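Local coordinates for extracellular solute-binding protein, family 7 (Colwellia psychrerythraea, PDB 4PET), which probably serves a TRAP transporter as its periplasmic solute-binding protein, holding pyruvate together with a calcium ion, at residues 152-157 against 294-299. Residues are numbered along the deposited sequence; the frame is centred on the assembly and turned at random.
Sequences NQMGGW and VQMRSF. With CA (calcium ion), chain E; PYR (pyruvic acid), chain D.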
loop_
_atom_site.group_PDB
_atom_site.type_symbol
_atom_site.label_atom_id
_atom_site.label_comp_id
_atom_site.label_asym_id
_atom_site.label_seq_id
_atom_site.Cartn_x
_atom_site.Cartn_y
_atom_site.Cartn_z
ATOM N N ASN A 152 -8.357 3.700 5.863
ATOM C CA ASN A 152 -9.634 3.468 6.524
ATOM C C ASN A 152 -10.145 4.799 7.096
ATOM O O ASN A 152 -9.388 5.554 7.728
ATOM C CB ASN A 152 -9.413 2.468 7.677
ATOM C CG ASN A 152 -10.536 1.468 7.798
ATOM O OD1 ASN A 152 -11.691 1.843 7.954
ATOM N ND2 ASN A 152 -10.204 0.183 7.686
ATOM N N GLN A 153 -11.408 5.126 6.868
ATOM C CA GLN A 153 -11.883 6.459 7.257
ATOM C C GLN A 153 -12.632 6.422 8.577
ATOM O O GLN A 153 -13.177 5.387 8.961
ATOM C CB GLN A 153 -12.769 7.057 6.152
ATOM C CG GLN A 153 -12.030 7.230 4.838
ATOM C CD GLN A 153 -12.775 8.023 3.820
ATOM O OE1 GLN A 153 -13.977 8.309 3.992
ATOM N NE2 GLN A 153 -12.068 8.453 2.774
HETATM N N MSE A 154 -12.663 7.566 9.270
HETATM C CA MSE A 154 -13.383 7.684 10.528
HETATM C C MSE A 154 -14.882 7.772 10.235
HETATM O O MSE A 154 -15.279 8.127 9.115
HETATM C CB MSE A 154 -12.879 8.914 11.328
HETATM C CG MSE A 154 -11.403 8.807 11.735
HETATM SE SE MSE A 154 -11.192 7.516 13.145
HETATM C CE MSE A 154 -12.140 8.516 14.511
ATOM N N GLY A 155 -15.704 7.415 11.224
ATOM C CA GLY A 155 -17.154 7.397 11.100
ATOM C C GLY A 155 -17.770 8.781 10.938
ATOM O O GLY A 155 -18.894 8.923 10.414
ATOM N N GLY A 156 -17.047 9.798 11.414
ATOM C CA GLY A 156 -17.481 11.169 11.229
ATOM C C GLY A 156 -17.663 11.971 12.490
ATOM O O GLY A 156 -17.354 11.535 13.606
ATOM N N TRP A 157 -18.181 13.172 12.273
ATOM C CA TRP A 157 -18.337 14.180 13.274
ATOM C C TRP A 157 -19.828 14.434 13.574
ATOM O O TRP A 157 -20.624 14.704 12.683
ATOM C CB TRP A 157 -17.686 15.439 12.758
ATOM C CG TRP A 157 -16.236 15.317 12.512
ATOM C CD1 TRP A 157 -15.629 14.982 11.331
ATOM C CD2 TRP A 157 -15.177 15.543 13.459
ATOM N NE1 TRP A 157 -14.250 14.981 11.494
ATOM C CE2 TRP A 157 -13.954 15.334 12.787
ATOM C CE3 TRP A 157 -15.146 15.930 14.798
ATOM C CZ2 TRP A 157 -12.711 15.478 13.423
ATOM C CZ3 TRP A 157 -13.914 16.070 15.424
ATOM C CH2 TRP A 157 -12.726 15.847 14.739
ATOM N N VAL A 294 -12.602 17.290 21.777
ATOM C CA VAL A 294 -13.012 16.231 20.867
ATOM C C VAL A 294 -13.114 14.959 21.673
ATOM O O VAL A 294 -12.195 14.605 22.408
ATOM C CB VAL A 294 -12.011 16.004 19.733
ATOM C CG1 VAL A 294 -12.434 14.798 18.898
ATOM C CG2 VAL A 294 -11.894 17.236 18.855
ATOM N N GLN A 295 -14.233 14.272 21.518
ATOM C CA GLN A 295 -14.546 13.056 22.262
ATOM C C GLN A 295 -14.721 11.912 21.272
ATOM O O GLN A 295 -15.693 11.893 20.545
ATOM C CB GLN A 295 -15.898 13.258 22.968
ATOM C CG GLN A 295 -15.993 14.494 23.868
ATOM C CD GLN A 295 -15.823 14.150 25.343
ATOM O OE1 GLN A 295 -16.429 13.196 25.849
ATOM N NE2 GLN A 295 -14.997 14.923 26.040
HETATM N N MSE A 296 -13.836 10.934 21.273
HETATM C CA MSE A 296 -13.941 9.878 20.296
HETATM C C MSE A 296 -14.974 8.853 20.732
HETATM O O MSE A 296 -15.076 8.534 21.898
HETATM C CB MSE A 296 -12.567 9.253 20.024
HETATM C CG MSE A 296 -11.714 10.119 19.033
HETATM SE SE MSE A 296 -10.485 9.124 17.914
HETATM C CE MSE A 296 -10.856 7.425 18.688
ATOM N N ARG A 297 -15.770 8.366 19.776
ATOM C CA ARG A 297 -16.893 7.486 20.095
ATOM C C ARG A 297 -17.007 6.316 19.128
ATOM O O ARG A 297 -16.444 6.327 18.031
ATOM C CB ARG A 297 -18.237 8.254 20.088
ATOM C CG ARG A 297 -18.402 9.294 21.203
ATOM C CD ARG A 297 -18.597 8.653 22.547
ATOM N NE ARG A 297 -18.823 9.600 23.640
ATOM C CZ ARG A 297 -17.868 10.194 24.356
ATOM N NH1 ARG A 297 -16.589 10.002 24.071
ATOM N NH2 ARG A 297 -18.191 11.017 25.349
ATOM N N SER A 298 -17.786 5.328 19.544
ATOM C CA SER A 298 -18.054 4.159 18.747
ATOM C C SER A 298 -19.562 3.971 18.686
ATOM O O SER A 298 -20.282 4.356 19.605
ATOM C CB SER A 298 -17.396 2.947 19.403
ATOM O OG SER A 298 -16.033 2.872 19.034
ATOM N N PHE A 299 -20.047 3.351 17.621
ATOM C CA PHE A 299 -21.466 3.035 17.543
ATOM C C PHE A 299 -21.776 1.824 18.450
ATOM O O PHE A 299 -21.030 0.827 18.455
ATOM C CB PHE A 299 -21.833 2.743 16.097
ATOM C CG PHE A 299 -21.667 3.924 15.182
ATOM C CD1 PHE A 299 -22.595 4.943 15.197
ATOM C CD2 PHE A 299 -20.543 4.032 14.335
ATOM C CE1 PHE A 299 -22.468 6.045 14.349
ATOM C CE2 PHE A 299 -20.388 5.146 13.480
ATOM C CZ PHE A 299 -21.355 6.153 13.487
HETATM CA CA CA E . -15.603 9.826 3.245
HETATM C C PYR D . -15.521 11.664 0.534
HETATM O O PYR D . -16.315 11.426 1.543
HETATM O OXT PYR D . -15.993 12.431 -0.407
HETATM C CA PYR D . -14.193 11.186 0.521
HETATM O O3 PYR D . -13.797 10.260 1.358
HETATM C CB PYR D . -13.171 11.760 -0.412
#
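Met154 and Trp157 reach Met296 and Val294 across an intervening strand of the six-stranded mixed sheet in this two-domain TRAP solute-binding fold. Strand 229-231 lies between 156-158 and 295-297, so the CA atoms of Trp157 and Met296 stay 9.3 Å apart and the close contacts are between side chains. Both methionines are selenomethionines. Met154 has CG beside its backbone N (chi1 -63°) and folds again at the next two torsions, which brings its methyl up to the side chain of Met296; CE then meets Met296 SE at 3.8 Å, the two side chains crossing at about a right angle. Leu345 of the second subunit packs on both, making this apolar pair part of the dimer contact. Farther along, Val294 sets its two methyls against one corner of the Trp157 indole: CG1 is 4.0 Å from CZ3 and CG2 4.1 Å from the same carbon. Tyr230 stacks on that indole and Asp218 accepts its NE1 hydrogen bond, which fixes how the ring is turned. Gly155 and Gly156 form a classic beta bulge opposite Tyr231, and just before them Gln153 binds the calcium and contacts the pyruvate. On the outer strand, Arg297 bends back over its own backbone: NH1 donates to Met296 O at 3.0 Å, from above the carbonyl plane, while NH2 bonds Gln295 OE1 at 2.8 Å within that amide's carbonyl plane.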